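Uncharacterized protein (Nostoc punctiforme, PDB 2R3S) probably acts as an O-methyltransferase, passing a methyl group from S-adenosylmethionine to a hydroxyl of an unidentified acceptor. Local coordinates at residues Q153-L158 / I268-I273; F179-A184 / S215-I220; F193-A198 / V227-D232; N240-F245 / E251-K256. One frame throughout, in Å; residues are numbered along the deposited sequence.

Interaction 1 of 4, residues Q153-L158 / I268-I273; sequences QLIAQL and IVFDFI
I155 reaches from the helix to the strand and meets I268 and F270 with two different methyl groups. At CB the side chain forks, and CB points toward the strand. CG2, anti to the backbone N, turns to I268 and lies 3.8 Å from I268 CD1; here the two isoleucines lie side by side, running opposite ways, so that the end of one passes the branch of the other. The other arm, CG1, stands anti to the carbonyl carbon (chi1 -73°) and carries the chain on in an extended form. This stretch delivers CD1 to the base of the phenylalanine, where I155 CD1 is 3.7 Å from F270 CD1. The same methyl is 3.8 Å from F270 CB and 3.9 Å from F270 CG, so it nestles into the angle where the ring joins its stem and approaches the ring obliquely. The CB of F270, like that of I268, points toward the helix. The intervening V269 faces the other way, onto F310, as expected for alternation along a strand. All three touching residues are buried, and the contact is purely apolar. It joins helix 149-159 to strand 265-271 of the Rossmann-like methyltransferase sheet. F179 of helix 178-186 packs against both I155 and F270, while V330 of the antiparallel neighbour strand 329-334 touches I155, I268 and F270, placing the isoleucine between a second helix and two adjoining strands.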
# COMPACT_ATOMS: atom_id res chain seq x y z
N GLN A 153 11.92 -16.79 -23.31
CA GLN A 153 13.15 -17.46 -23.72
C GLN A 153 13.41 -18.73 -22.93
O GLN A 153 13.83 -19.74 -23.50
CB GLN A 153 14.36 -16.53 -23.54
CG GLN A 153 14.37 -15.29 -24.45
CD GLN A 153 14.40 -15.65 -25.91
OE1 GLN A 153 15.15 -16.53 -26.32
NE2 GLN A 153 13.56 -14.99 -26.72
N LEU A 154 13.17 -18.72 -21.62
CA LEU A 154 13.40 -19.92 -20.83
C LEU A 154 12.46 -21.03 -21.28
O LEU A 154 12.89 -22.16 -21.48
CB LEU A 154 13.26 -19.68 -19.31
CG LEU A 154 14.23 -18.67 -18.65
CD1 LEU A 154 13.83 -18.43 -17.18
CD2 LEU A 154 15.69 -19.10 -18.73
N ILE A 155 11.19 -20.71 -21.48
CA ILE A 155 10.22 -21.73 -21.91
C ILE A 155 10.61 -22.28 -23.27
O ILE A 155 10.60 -23.47 -23.47
CB ILE A 155 8.79 -21.20 -21.92
CG1 ILE A 155 8.31 -21.05 -20.46
CG2 ILE A 155 7.88 -22.13 -22.76
CD1 ILE A 155 6.92 -20.45 -20.31
N ALA A 156 11.02 -21.39 -24.17
CA ALA A 156 11.52 -21.77 -25.49
C ALA A 156 12.66 -22.79 -25.40
O ALA A 156 12.61 -23.84 -26.04
CB ALA A 156 11.97 -20.56 -26.23
N GLN A 157 13.69 -22.50 -24.61
CA GLN A 157 14.83 -23.42 -24.53
C GLN A 157 14.52 -24.68 -23.70
O GLN A 157 15.17 -25.70 -23.91
CB GLN A 157 16.14 -22.72 -24.13
CG GLN A 157 16.22 -22.14 -22.73
CD GLN A 157 17.29 -21.04 -22.63
OE1 GLN A 157 17.20 -20.13 -21.79
NE2 GLN A 157 18.30 -21.11 -23.50
N LEU A 158 13.51 -24.62 -22.83
CA LEU A 158 12.93 -25.83 -22.23
C LEU A 158 12.15 -26.68 -23.25
O LEU A 158 12.11 -27.90 -23.12
CB LEU A 158 12.03 -25.49 -21.03
CG LEU A 158 11.09 -26.58 -20.45
CD1 LEU A 158 11.89 -27.65 -19.70
CD2 LEU A 158 10.02 -25.98 -19.53
N ILE A 268 1.95 -26.25 -22.32
CA ILE A 268 2.78 -25.59 -21.29
C ILE A 268 1.98 -24.47 -20.61
O ILE A 268 1.56 -23.50 -21.25
CB ILE A 268 4.03 -24.97 -21.87
CG1 ILE A 268 4.89 -26.03 -22.57
CG2 ILE A 268 4.86 -24.27 -20.76
CD1 ILE A 268 6.32 -25.54 -22.91
N VAL A 269 1.72 -24.65 -19.32
CA VAL A 269 1.09 -23.62 -18.48
C VAL A 269 2.18 -22.80 -17.81
O VAL A 269 3.13 -23.35 -17.27
CB VAL A 269 0.13 -24.23 -17.45
CG1 VAL A 269 -0.48 -23.16 -16.54
CG2 VAL A 269 -0.97 -25.00 -18.17
N PHE A 270 2.07 -21.48 -17.90
CA PHE A 270 3.01 -20.57 -17.24
C PHE A 270 2.15 -19.67 -16.35
O PHE A 270 1.26 -18.99 -16.84
CB PHE A 270 3.82 -19.77 -18.26
CG PHE A 270 4.70 -18.72 -17.64
CD1 PHE A 270 5.92 -19.06 -17.08
CD2 PHE A 270 4.32 -17.38 -17.63
CE1 PHE A 270 6.74 -18.07 -16.50
CE2 PHE A 270 5.14 -16.41 -17.06
CZ PHE A 270 6.34 -16.76 -16.50
N ASP A 271 2.36 -19.73 -15.04
CA ASP A 271 1.39 -19.14 -14.12
C ASP A 271 1.98 -19.02 -12.72
O ASP A 271 3.11 -19.41 -12.50
CB ASP A 271 0.09 -19.97 -14.13
CG ASP A 271 -1.19 -19.12 -14.05
OD1 ASP A 271 -1.31 -18.28 -13.12
OD2 ASP A 271 -2.08 -19.31 -14.93
N PHE A 272 1.21 -18.43 -11.81
CA PHE A 272 1.56 -18.36 -10.39
C PHE A 272 1.04 -19.62 -9.73
O PHE A 272 -0.18 -19.79 -9.62
CB PHE A 272 0.88 -17.16 -9.71
CG PHE A 272 1.43 -15.84 -10.13
CD1 PHE A 272 2.65 -15.41 -9.66
CD2 PHE A 272 0.73 -15.03 -11.00
CE1 PHE A 272 3.17 -14.18 -10.05
CE2 PHE A 272 1.25 -13.81 -11.40
CZ PHE A 272 2.47 -13.39 -10.92
N ILE A 273 1.94 -20.50 -9.32
CA ILE A 273 1.53 -21.77 -8.73
C ILE A 273 2.06 -21.83 -7.30
O ILE A 273 3.21 -22.19 -7.07
CB ILE A 273 2.00 -23.00 -9.56
CG1 ILE A 273 1.62 -22.82 -11.05
CG2 ILE A 273 1.35 -24.26 -9.02
CD1 ILE A 273 2.31 -23.82 -12.00

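Interaction 2 of 4, residues F179-A184 / S215-I220; sequences FGIAVA and SRYHTI
Both terminal nitrogens of R216 bond the one backbone oxygen of A184. The bond from R216 NH2 to A184 O is the shorter and straighter, 3.0 Å with an N-H...O angle of 155°, and R216 NH1 adds a second to A184 O at 3.3 Å. R216 NH1 also bonds A190 O, beyond the helix. The A184 oxygen lies close to the guanidinium plane, whereas both donors come from one face of the carbonyl, NH2 well above its plane. A bend at chi3 (-86°) turns the arginine's end toward the helix, with R216 NH1 3.8 Å from A184 CB. Beside this grip, I181 CG1 lies 4.0 Å from Y217 CE1, the two side chains crossing at about a right angle. Helix 178-186 belongs to the beta-alpha-beta crossover between strands 168-172 and 191-196 of the Rossmann-like fold, and strand 217-221 is the parallel edge strand beyond 191-196. The arginine's charge near the last turn of the helix probably suits the helix dipole. A leucine in its place would probably leave the carbonyls of A184 and A190 without these donors and the two segments joined by apolar contacts alone. Further out, Y217 leans on I192 and A204, and I181 on N207 and Q211.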
# COMPACT_ATOMS: atom_id res chain seq x y z
N PHE A 179 5.72 -15.30 -25.70
CA PHE A 179 5.91 -16.76 -25.50
C PHE A 179 5.96 -17.53 -26.82
O PHE A 179 6.95 -18.20 -27.11
CB PHE A 179 4.90 -17.34 -24.50
CG PHE A 179 5.12 -16.83 -23.09
CD1 PHE A 179 6.05 -17.46 -22.26
CD2 PHE A 179 4.47 -15.70 -22.63
CE1 PHE A 179 6.30 -16.99 -20.97
CE2 PHE A 179 4.71 -15.22 -21.33
CZ PHE A 179 5.62 -15.86 -20.51
N GLY A 180 4.93 -17.38 -27.64
CA GLY A 180 4.92 -17.96 -28.98
C GLY A 180 6.00 -17.40 -29.88
O GLY A 180 6.60 -18.14 -30.66
N ILE A 181 6.27 -16.10 -29.78
CA ILE A 181 7.31 -15.45 -30.56
C ILE A 181 8.67 -16.07 -30.27
O ILE A 181 9.44 -16.33 -31.19
CB ILE A 181 7.35 -13.91 -30.34
CG1 ILE A 181 6.13 -13.26 -31.02
CG2 ILE A 181 8.60 -13.32 -30.91
CD1 ILE A 181 5.71 -11.92 -30.45
N ALA A 182 8.98 -16.31 -29.01
CA ALA A 182 10.25 -16.97 -28.65
C ALA A 182 10.34 -18.40 -29.18
O ALA A 182 11.41 -18.83 -29.59
CB ALA A 182 10.48 -16.96 -27.12
N VAL A 183 9.23 -19.14 -29.16
CA VAL A 183 9.21 -20.47 -29.78
C VAL A 183 9.60 -20.29 -31.27
O VAL A 183 10.49 -20.96 -31.75
CB VAL A 183 7.84 -21.19 -29.60
CG1 VAL A 183 7.79 -22.47 -30.38
CG2 VAL A 183 7.60 -21.46 -28.11
N ALA A 184 8.99 -19.32 -31.95
CA ALA A 184 9.31 -19.06 -33.37
C ALA A 184 10.76 -18.68 -33.54
O ALA A 184 11.41 -19.16 -34.47
CB ALA A 184 8.39 -17.97 -33.96
N SER A 215 5.98 -13.37 -40.51
CA SER A 215 5.43 -14.25 -41.54
C SER A 215 5.03 -15.63 -41.01
O SER A 215 4.38 -16.39 -41.72
CB SER A 215 6.45 -14.45 -42.65
OG SER A 215 7.57 -15.18 -42.17
N ARG A 216 5.48 -15.96 -39.80
CA ARG A 216 5.17 -17.24 -39.17
C ARG A 216 4.31 -17.01 -37.95
O ARG A 216 4.21 -17.89 -37.08
CB ARG A 216 6.46 -17.95 -38.77
CG ARG A 216 7.40 -18.13 -39.94
CD ARG A 216 8.47 -19.11 -39.63
NE ARG A 216 9.59 -18.48 -38.95
CZ ARG A 216 10.07 -18.83 -37.76
NH1 ARG A 216 9.53 -19.82 -37.06
NH2 ARG A 216 11.11 -18.18 -37.28
N TYR A 217 3.70 -15.83 -37.90
CA TYR A 217 2.84 -15.43 -36.82
C TYR A 217 1.45 -15.16 -37.34
O TYR A 217 1.25 -14.25 -38.13
CB TYR A 217 3.39 -14.18 -36.09
CG TYR A 217 2.79 -14.10 -34.74
CD1 TYR A 217 3.32 -14.83 -33.68
CD2 TYR A 217 1.62 -13.39 -34.52
CE1 TYR A 217 2.73 -14.81 -32.43
CE2 TYR A 217 1.02 -13.37 -33.27
CZ TYR A 217 1.58 -14.08 -32.24
OH TYR A 217 1.00 -14.06 -31.00
N HIS A 218 0.48 -15.94 -36.87
CA HIS A 218 -0.90 -15.86 -37.36
C HIS A 218 -1.84 -15.59 -36.21
O HIS A 218 -1.57 -15.99 -35.11
CB HIS A 218 -1.27 -17.19 -38.05
CG HIS A 218 -0.19 -17.71 -38.94
ND1 HIS A 218 0.13 -17.12 -40.15
CD2 HIS A 218 0.68 -18.74 -38.79
CE1 HIS A 218 1.14 -17.77 -40.70
NE2 HIS A 218 1.48 -18.77 -39.90
N THR A 219 -2.96 -14.92 -36.44
CA THR A 219 -3.83 -14.52 -35.34
C THR A 219 -5.24 -15.09 -35.50
O THR A 219 -5.75 -15.22 -36.61
CB THR A 219 -3.88 -12.97 -35.16
OG1 THR A 219 -4.58 -12.36 -36.25
CG2 THR A 219 -2.48 -12.38 -35.05
N ILE A 220 -5.84 -15.47 -34.38
CA ILE A 220 -7.21 -15.92 -34.32
C ILE A 220 -7.82 -15.01 -33.30
O ILE A 220 -7.64 -15.21 -32.10
CB ILE A 220 -7.32 -17.39 -33.87
CG1 ILE A 220 -6.55 -18.31 -34.80
CG2 ILE A 220 -8.75 -17.83 -33.82
CD1 ILE A 220 -6.41 -19.69 -34.32

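Interaction 3 of 4, residues F193-A198 / V227-D232; sequences FGVDWA and VDYGND
V195 meets V227 and Y229 where the loop between strands 217-221 and 233-239 folds back over the sheet of the Rossmann-like domain. Strand 191-196 lies next to the edge strand 217-221 of that sheet, and V195 points from it toward the loop. The apolar contacts come first. The valines meet end to end through single methyls, V195 CG1 to V227 CG2 at 3.8 Å. V195 CG1 stands anti to its backbone N (chi1 179°), while the CG2 methyl of V227 is turned to it by its place between the backbone N and carbonyl carbon. The other branch of V195 approaches the tyrosine obliquely and more loosely, V195 CG2 being 4.3 Å from Y229 CD1. L170 of the neighbouring strand touches both V195 and Y229, and I220 packs on V195 and V227. Among the polar contacts, Y229 OH is bonded to A224 O; separately, the Y229 ring makes a cation-pi contact with K256. D196, next along the chain from V195, points away from the loop, and its OD2 accepts from S175 N. Its other oxygen, D196 OD1, uses the anti lone pair to take the N-H of W197 N at 2.8 Å, with an N-H...O angle of 147°.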
# COMPACT_ATOMS: atom_id res chain seq x y z
N PHE A 193 0.23 -19.56 -33.86
CA PHE A 193 -1.11 -19.03 -33.89
C PHE A 193 -1.43 -18.43 -32.52
O PHE A 193 -1.44 -19.15 -31.50
CB PHE A 193 -2.12 -20.11 -34.28
CG PHE A 193 -1.93 -20.61 -35.66
CD1 PHE A 193 -0.89 -21.47 -35.96
CD2 PHE A 193 -2.77 -20.21 -36.68
CE1 PHE A 193 -0.67 -21.93 -37.25
CE2 PHE A 193 -2.58 -20.67 -37.95
CZ PHE A 193 -1.52 -21.54 -38.24
N GLY A 194 -1.70 -17.13 -32.52
CA GLY A 194 -2.03 -16.42 -31.30
C GLY A 194 -3.49 -16.15 -31.17
O GLY A 194 -4.12 -15.65 -32.10
N VAL A 195 -4.04 -16.46 -30.00
CA VAL A 195 -5.44 -16.21 -29.71
C VAL A 195 -5.55 -15.15 -28.66
O VAL A 195 -5.04 -15.32 -27.55
CB VAL A 195 -6.14 -17.51 -29.19
CG1 VAL A 195 -7.60 -17.24 -28.86
CG2 VAL A 195 -6.04 -18.64 -30.21
N ASP A 196 -6.21 -14.04 -28.97
CA ASP A 196 -6.56 -13.04 -27.96
C ASP A 196 -7.63 -12.12 -28.53
O ASP A 196 -8.06 -12.30 -29.67
CB ASP A 196 -5.33 -12.22 -27.52
CG ASP A 196 -5.37 -11.84 -26.03
OD1 ASP A 196 -6.42 -11.36 -25.56
OD2 ASP A 196 -4.33 -12.00 -25.34
N TRP A 197 -8.05 -11.12 -27.77
CA TRP A 197 -8.92 -10.09 -28.31
C TRP A 197 -8.17 -9.32 -29.41
O TRP A 197 -6.95 -9.18 -29.36
CB TRP A 197 -9.40 -9.15 -27.23
CG TRP A 197 -10.03 -9.83 -26.05
CD1 TRP A 197 -9.54 -9.88 -24.78
CD2 TRP A 197 -11.25 -10.57 -26.04
NE1 TRP A 197 -10.38 -10.59 -23.97
CE2 TRP A 197 -11.44 -11.04 -24.72
CE3 TRP A 197 -12.21 -10.88 -27.01
CZ2 TRP A 197 -12.56 -11.79 -24.34
CZ3 TRP A 197 -13.33 -11.63 -26.64
CH2 TRP A 197 -13.49 -12.09 -25.31
N ALA A 198 -8.90 -8.84 -30.41
CA ALA A 198 -8.27 -8.22 -31.57
C ALA A 198 -7.32 -7.07 -31.22
O ALA A 198 -6.25 -6.97 -31.79
CB ALA A 198 -9.34 -7.74 -32.58
N VAL A 227 -13.53 -19.12 -30.36
CA VAL A 227 -12.83 -19.26 -31.64
C VAL A 227 -12.54 -20.71 -31.93
O VAL A 227 -12.47 -21.53 -31.02
CB VAL A 227 -11.50 -18.43 -31.69
CG1 VAL A 227 -11.78 -16.94 -31.46
CG2 VAL A 227 -10.46 -18.96 -30.69
N ASP A 228 -12.38 -21.03 -33.22
CA ASP A 228 -11.92 -22.33 -33.65
C ASP A 228 -10.42 -22.28 -33.76
O ASP A 228 -9.88 -21.44 -34.48
CB ASP A 228 -12.53 -22.71 -35.02
CG ASP A 228 -14.05 -22.71 -35.00
OD1 ASP A 228 -14.63 -23.12 -33.97
OD2 ASP A 228 -14.67 -22.28 -36.00
N TYR A 229 -9.75 -23.19 -33.06
CA TYR A 229 -8.31 -23.21 -33.01
C TYR A 229 -7.72 -23.88 -34.22
O TYR A 229 -6.58 -23.60 -34.60
CB TYR A 229 -7.83 -24.00 -31.77
CG TYR A 229 -8.21 -23.47 -30.39
CD1 TYR A 229 -8.59 -22.14 -30.19
CD2 TYR A 229 -8.12 -24.28 -29.27
CE1 TYR A 229 -8.92 -21.67 -28.93
CE2 TYR A 229 -8.44 -23.82 -28.02
CZ TYR A 229 -8.83 -22.51 -27.85
OH TYR A 229 -9.16 -22.06 -26.61
N GLY A 230 -8.49 -24.79 -34.83
CA GLY A 230 -7.93 -25.74 -35.79
C GLY A 230 -7.40 -26.91 -35.01
O GLY A 230 -7.84 -27.13 -33.87
N ASN A 231 -6.47 -27.67 -35.59
CA ASN A 231 -5.90 -28.85 -34.92
C ASN A 231 -4.53 -29.21 -35.47
O ASN A 231 -3.98 -28.43 -36.22
CB ASN A 231 -6.87 -30.05 -34.98
CG ASN A 231 -7.54 -30.17 -36.32
OD1 ASN A 231 -6.87 -30.19 -37.35
ND2 ASN A 231 -8.87 -30.22 -36.32
N ASP A 232 -3.98 -30.35 -35.06
CA ASP A 232 -2.61 -30.79 -35.37
C ASP A 232 -1.53 -29.92 -34.69
O ASP A 232 -0.41 -29.81 -35.19
CB ASP A 232 -2.38 -30.91 -36.89

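Interaction 4 of 4, residues N240-F245 / E251-K256; sequences NFLHHF and EQLLRK. With EDO (1,2-ethanediol), chain E.
The bump in this contact is a single methyl of L253, which fits the notch between F241 and L242. On one flank L253 CD2 meets the edge of the phenylalanine, 3.8 Å from F241 CE2 and near the ring plane, the two side chains running at about a right angle. On the other flank L253 CD2 is 3.7 Å from L242 CD2. L253 CG stands anti to its backbone N (chi1 -169°), which throws this branch off the helix toward the loop. Alongside, L242 CD1 comes within 4.3 Å of L254 CD2, so the two methyls of L242 each face a different helix residue.

The walls of the notch are themselves propped. F245 CE2 sits over the centre of the F241 ring, 3.5 Å above its plane, and the F245 ring in turn receives H244 CB over its face. H244 ND1 donates to F241 O at 3.1 Å, a bond across the short 3-10 turn 242-244. Behind the helix side, L238 touches both L253 and L254.

An ethanediol, probably from the crystallisation liquor, is weakly bonded to N240 O and also bonds S173 O and P239 O. Segment 240-245 leaves strand 233-239 for helix 247-260, consistent with a place beside the cofactor and substrate pocket, as in class I methyltransferases; plant relatives carry a catalytic histidine in the corresponding loop, a role not established here.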
# COMPACT_ATOMS: atom_id res chain seq x y z
N ASN A 240 -0.21 -17.13 -18.15
CA ASN A 240 -1.02 -16.25 -17.29
C ASN A 240 -2.50 -16.11 -17.72
O ASN A 240 -3.09 -15.00 -17.71
CB ASN A 240 -0.36 -14.86 -17.14
CG ASN A 240 0.86 -14.88 -16.24
OD1 ASN A 240 0.78 -15.28 -15.07
ND2 ASN A 240 2.00 -14.42 -16.77
N PHE A 241 -3.11 -17.26 -18.06
CA PHE A 241 -4.52 -17.29 -18.45
C PHE A 241 -5.40 -18.01 -17.47
O PHE A 241 -6.46 -17.52 -17.12
CB PHE A 241 -4.68 -17.98 -19.82
CG PHE A 241 -6.02 -17.68 -20.50
CD1 PHE A 241 -6.49 -16.37 -20.60
CD2 PHE A 241 -6.78 -18.69 -21.05
CE1 PHE A 241 -7.70 -16.09 -21.23
CE2 PHE A 241 -7.99 -18.41 -21.68
CZ PHE A 241 -8.44 -17.11 -21.76
N LEU A 242 -5.00 -19.19 -17.04
CA LEU A 242 -5.96 -20.08 -16.37
C LEU A 242 -6.42 -19.55 -15.03
O LEU A 242 -7.55 -19.79 -14.64
CB LEU A 242 -5.40 -21.50 -16.20
CG LEU A 242 -5.31 -22.38 -17.46
CD1 LEU A 242 -4.82 -23.75 -17.00
CD2 LEU A 242 -6.67 -22.49 -18.22
N HIS A 243 -5.56 -18.81 -14.32
CA HIS A 243 -5.91 -18.23 -13.01
C HIS A 243 -7.13 -17.32 -12.94
O HIS A 243 -7.67 -17.09 -11.84
CB HIS A 243 -4.70 -17.49 -12.39
CG HIS A 243 -4.07 -16.42 -13.24
ND1 HIS A 243 -2.71 -16.39 -13.50
CD2 HIS A 243 -4.58 -15.31 -13.83
CE1 HIS A 243 -2.42 -15.32 -14.21
NE2 HIS A 243 -3.54 -14.65 -14.43
N HIS A 244 -7.58 -16.79 -14.08
CA HIS A 244 -8.80 -15.96 -14.16
C HIS A 244 -10.14 -16.69 -14.03
O HIS A 244 -11.16 -16.06 -13.75
CB HIS A 244 -8.82 -15.23 -15.51
CG HIS A 244 -7.68 -14.29 -15.68
ND1 HIS A 244 -6.65 -14.52 -16.57
CD2 HIS A 244 -7.38 -13.12 -15.06
CE1 HIS A 244 -5.78 -13.53 -16.50
NE2 HIS A 244 -6.19 -12.67 -15.58
N PHE A 245 -10.16 -18.00 -14.22
CA PHE A 245 -11.44 -18.71 -14.36
C PHE A 245 -11.65 -19.75 -13.26
O PHE A 245 -10.68 -20.22 -12.69
CB PHE A 245 -11.46 -19.36 -15.74
CG PHE A 245 -11.07 -18.41 -16.85
CD1 PHE A 245 -11.94 -17.44 -17.29
CD2 PHE A 245 -9.81 -18.47 -17.41
CE1 PHE A 245 -11.57 -16.55 -18.31
CE2 PHE A 245 -9.43 -17.60 -18.40
CZ PHE A 245 -10.31 -16.63 -18.85
N GLU A 251 -11.43 -26.43 -17.16
CA GLU A 251 -11.60 -27.80 -17.66
C GLU A 251 -12.26 -27.79 -19.06
O GLU A 251 -11.77 -28.44 -19.96
CB GLU A 251 -12.37 -28.65 -16.63
CG GLU A 251 -11.46 -29.03 -15.44
CD GLU A 251 -12.12 -29.88 -14.36
OE1 GLU A 251 -13.36 -30.01 -14.35
OE2 GLU A 251 -11.37 -30.41 -13.50
N GLN A 252 -13.31 -26.99 -19.22
CA GLN A 252 -13.89 -26.71 -20.53
C GLN A 252 -12.81 -26.33 -21.53
O GLN A 252 -12.73 -26.90 -22.63
CB GLN A 252 -14.93 -25.58 -20.43
CG GLN A 252 -15.77 -25.34 -21.71
CD GLN A 252 -16.62 -24.07 -21.63
OE1 GLN A 252 -16.54 -23.20 -22.50
NE2 GLN A 252 -17.43 -23.95 -20.57
N LEU A 253 -11.92 -25.41 -21.13
CA LEU A 253 -10.85 -24.96 -22.01
C LEU A 253 -9.85 -26.08 -22.30
O LEU A 253 -9.45 -26.25 -23.44
CB LEU A 253 -10.13 -23.72 -21.45
CG LEU A 253 -9.16 -23.01 -22.41
CD1 LEU A 253 -9.89 -22.14 -23.49
CD2 LEU A 253 -8.13 -22.19 -21.61
N LEU A 254 -9.47 -26.85 -21.28
CA LEU A 254 -8.45 -27.89 -21.47
C LEU A 254 -8.95 -29.04 -22.38
O LEU A 254 -8.13 -29.69 -23.07
CB LEU A 254 -7.93 -28.44 -20.11
CG LEU A 254 -7.18 -27.45 -19.17
CD1 LEU A 254 -6.77 -28.13 -17.88
CD2 LEU A 254 -5.97 -26.83 -19.81
N ARG A 255 -10.26 -29.28 -22.41
CA ARG A 255 -10.87 -30.29 -23.31
C ARG A 255 -10.80 -29.83 -24.77
O ARG A 255 -10.40 -30.59 -25.66
CB ARG A 255 -12.31 -30.62 -22.91
CG ARG A 255 -12.44 -31.65 -21.75
CD ARG A 255 -13.92 -32.01 -21.42
NE ARG A 255 -14.66 -30.89 -20.85
CZ ARG A 255 -14.89 -30.68 -19.55
NH1 ARG A 255 -14.44 -31.53 -18.62
NH2 ARG A 255 -15.57 -29.61 -19.18
N LYS A 256 -11.15 -28.57 -25.00
CA LYS A 256 -11.01 -27.93 -26.31
C LYS A 256 -9.56 -27.99 -26.79
O LYS A 256 -9.26 -28.34 -27.93
CB LYS A 256 -11.49 -26.49 -26.20
CG LYS A 256 -11.47 -25.70 -27.49
CD LYS A 256 -12.13 -24.35 -27.29
CE LYS A 256 -12.22 -23.57 -28.60
NZ LYS A 256 -13.04 -22.36 -28.47
C1 EDO E . -1.11 -13.47 -20.70
O1 EDO E . -1.91 -14.51 -21.36
C2 EDO E . -1.81 -12.14 -20.37
O2 EDO E . -2.51 -12.07 -19.11

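Overall arrangement
The four contacts lie in one Rossmann-like methyltransferase domain, around its mixed seven-stranded sheet. Along the chain interaction 1 encloses the rest: interactions 2 and 3 interlock, their segments alternating, and interaction 4 follows. Interactions 2 and 3, centres about 11 Å apart, sit on the neighbouring strands 217-221 and 191-196, whereas 1 and 2, about 16 Å between centres, touch through helices 149-159 and 178-186, which lie together on one face. On the other face of the sheet, K256 NZ bonds V227 O and ties interaction 4 to 3, about 14 Å between centres; the backbone bond of N240 with F270 connects 4 to 1. Helices on both faces thus pack on the sheet whose strand ends probably frame the cofactor site.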